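Local coordinates for mitochondrial dynamics protein MID49 (Mus musculus, PDB 4WOY) that recruits the fission mediator dynamin-related protein 1 to the mitochondrial outer membrane, regulates its GTPase activity and is required for mitochondrial fission, at residues D188-L193 / L206-V212. The protein carries 1 engineered substitution. Numbering follows the deposited sequence.
Sequences DDRLLL and LQDLYPV
Strands 191-193 and 206-208 run antiparallel, at 140° between their short axes, with Leu191-Asp208 and Leu193-Leu206 as hydrogen-bonded pairs flanking the non-hydrogen-bonded pair Leu192-Gln207; Leu191 N to Asp208 O (3.0 Å) and Leu193 N to Leu206 O (2.6 Å) are two of the four rungs. On the face carrying Leu191, Leu193, Leu206 and Asp208, the branch carbon CG of Leu193 rests 3.6 Å from Asp208 CB. With CG anti to the backbone N (chi1 174°), the Asp208 carboxylate lies alongside Leu191; its OD1 accepts a hydrogen bond from Tyr210 N (3.2 Å), which comes from above the carboxylate plane and caps the start of helix 210-224, while OD2 forms a salt bridge with Arg70 of strand 69-74. The two strands form a hairpin in the mixed sheet of the nucleotidyltransferase-like domain, set between strands 173-182 and 97-102. Just before strand 191-193, Asp188 OD1 accepts from Arg190 N (2.8 Å), closing an Asx turn, and NE and NH2 of Arg190 bind the same carboxylate nearly in the guanidinium plane, which restrains the rotation of the guanidinium. Val212 CG2 packs against the Asp188-Arg190 salt bridge, 3.5 Å from Asp188 CG and 3.6 Å from Arg190 CB, and Leu209 CD2 covers one guanidinium face near its border.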
loop_
_atom_site.group_PDB
_atom_site.type_symbol
_atom_site.label_atom_id
_atom_site.label_comp_id
_atom_site.label_asym_id
_atom_site.label_seq_id
_atom_site.Cartn_x
_atom_site.Cartn_y
_atom_site.Cartn_z
ATOM N N ASP A 188 10.829 -5.887 12.690
ATOM C CA ASP A 188 9.422 -5.859 12.307
ATOM C C ASP A 188 9.231 -6.286 10.846
ATOM O O ASP A 188 10.159 -6.766 10.176
ATOM C CB ASP A 188 8.777 -4.470 12.572
ATOM C CG ASP A 188 9.286 -3.341 11.647
ATOM O OD1 ASP A 188 9.625 -3.573 10.464
ATOM O OD2 ASP A 188 9.298 -2.175 12.099
ATOM N N ASP A 189 8.008 -6.119 10.363
ATOM C CA ASP A 189 7.651 -6.613 9.045
ATOM C C ASP A 189 7.607 -5.551 7.954
ATOM O O ASP A 189 6.958 -5.758 6.939
ATOM C CB ASP A 189 6.311 -7.342 9.136
ATOM C CG ASP A 189 6.425 -8.659 9.888
ATOM O OD1 ASP A 189 7.355 -9.446 9.588
ATOM O OD2 ASP A 189 5.614 -8.884 10.808
ATOM N N ARG A 190 8.290 -4.427 8.143
ATOM C CA ARG A 190 8.350 -3.411 7.083
ATOM C C ARG A 190 9.053 -3.981 5.840
ATOM O O ARG A 190 9.822 -4.935 5.941
ATOM C CB ARG A 190 9.061 -2.155 7.575
ATOM C CG ARG A 190 10.539 -2.348 7.832
ATOM C CD ARG A 190 11.138 -1.110 8.429
ATOM N NE ARG A 190 10.520 -0.785 9.697
ATOM C CZ ARG A 190 10.503 0.436 10.216
ATOM N NH1 ARG A 190 11.073 1.435 9.553
ATOM N NH2 ARG A 190 9.908 0.660 11.381
ATOM N N LEU A 191 8.764 -3.439 4.666
ATOM C CA LEU A 191 9.307 -3.987 3.427
ATOM C C LEU A 191 9.931 -2.901 2.573
ATOM O O LEU A 191 9.714 -1.708 2.801
ATOM C CB LEU A 191 8.217 -4.708 2.611
ATOM C CG LEU A 191 7.567 -5.927 3.305
ATOM C CD1 LEU A 191 6.340 -6.451 2.536
ATOM C CD2 LEU A 191 8.584 -7.059 3.539
ATOM N N LEU A 192 10.722 -3.335 1.599
ATOM C CA LEU A 192 11.109 -2.480 0.497
ATOM C C LEU A 192 10.440 -3.037 -0.740
ATOM O O LEU A 192 10.483 -4.260 -0.968
ATOM C CB LEU A 192 12.625 -2.462 0.317
ATOM C CG LEU A 192 13.430 -2.167 1.577
ATOM C CD1 LEU A 192 14.921 -2.280 1.284
ATOM C CD2 LEU A 192 13.041 -0.821 2.109
ATOM N N LEU A 193 9.831 -2.166 -1.540
ATOM C CA LEU A 193 9.170 -2.602 -2.758
ATOM C C LEU A 193 9.936 -2.162 -3.984
ATOM O O LEU A 193 10.468 -1.058 -4.026
ATOM C CB LEU A 193 7.753 -2.037 -2.852
ATOM C CG LEU A 193 6.818 -1.892 -1.655
ATOM C CD1 LEU A 193 5.791 -0.836 -1.969
ATOM C CD2 LEU A 193 6.122 -3.191 -1.389
ATOM N N LEU A 206 11.355 1.240 -2.760
ATOM C CA LEU A 206 10.464 2.101 -2.012
ATOM C C LEU A 206 10.145 1.468 -0.636
ATOM O O LEU A 206 9.838 0.274 -0.516
ATOM C CB LEU A 206 9.196 2.337 -2.818
ATOM C CG LEU A 206 8.179 3.329 -2.289
ATOM C CD1 LEU A 206 8.719 4.730 -2.532
ATOM C CD2 LEU A 206 6.878 3.128 -2.987
ATOM N N GLN A 207 10.231 2.260 0.417
ATOM C CA GLN A 207 9.907 1.738 1.731
ATOM C C GLN A 207 8.411 1.525 1.838
ATOM O O GLN A 207 7.615 2.397 1.493
ATOM C CB GLN A 207 10.356 2.681 2.838
ATOM C CG GLN A 207 9.997 2.175 4.218
ATOM C CD GLN A 207 10.359 3.157 5.313
ATOM O OE1 GLN A 207 9.924 4.316 5.302
ATOM N NE2 GLN A 207 11.184 2.710 6.253
ATOM N N ASP A 208 8.039 0.369 2.359
ATOM C CA ASP A 208 6.650 0.068 2.596
ATOM C C ASP A 208 6.410 -0.147 4.085
ATOM O O ASP A 208 6.838 -1.151 4.643
ATOM C CB ASP A 208 6.242 -1.169 1.816
ATOM C CG ASP A 208 4.828 -1.618 2.153
ATOM O OD1 ASP A 208 3.968 -0.730 2.315
ATOM O OD2 ASP A 208 4.594 -2.843 2.278
ATOM N N LEU A 209 5.736 0.813 4.717
ATOM C CA LEU A 209 5.434 0.728 6.146
ATOM C C LEU A 209 4.068 0.095 6.432
ATOM O O LEU A 209 3.670 -0.023 7.597
ATOM C CB LEU A 209 5.506 2.104 6.808
ATOM C CG LEU A 209 6.913 2.720 6.813
ATOM C CD1 LEU A 209 6.959 4.116 7.465
ATOM C CD2 LEU A 209 7.929 1.762 7.458
ATOM N N TYR A 210 3.361 -0.318 5.385
ATOM C CA TYR A 210 2.002 -0.810 5.554
ATOM C C TYR A 210 1.885 -1.968 6.599
ATOM O O TYR A 210 1.036 -1.894 7.480
ATOM C CB TYR A 210 1.416 -1.235 4.192
ATOM C CG TYR A 210 0.077 -1.932 4.316
ATOM C CD1 TYR A 210 -1.115 -1.200 4.313
ATOM C CD2 TYR A 210 0.006 -3.314 4.468
ATOM C CE1 TYR A 210 -2.338 -1.823 4.445
ATOM C CE2 TYR A 210 -1.205 -3.942 4.605
ATOM C CZ TYR A 210 -2.379 -3.197 4.587
ATOM O OH TYR A 210 -3.575 -3.843 4.739
ATOM N N PRO A 211 2.743 -3.009 6.525
ATOM C CA PRO A 211 2.620 -4.099 7.514
ATOM C C PRO A 211 2.835 -3.654 8.963
ATOM O O PRO A 211 2.197 -4.179 9.874
ATOM C CB PRO A 211 3.720 -5.085 7.097
ATOM C CG PRO A 211 3.950 -4.807 5.648
ATOM C CD PRO A 211 3.803 -3.302 5.530
ATOM N N VAL A 212 3.749 -2.715 9.176
ATOM C CA VAL A 212 4.018 -2.201 10.516
ATOM C C VAL A 212 2.841 -1.391 11.044
ATOM O O VAL A 212 2.452 -1.529 12.201
ATOM C CB VAL A 212 5.275 -1.314 10.530
ATOM C CG1 VAL A 212 5.506 -0.755 11.919
ATOM C CG2 VAL A 212 6.480 -2.092 10.051
#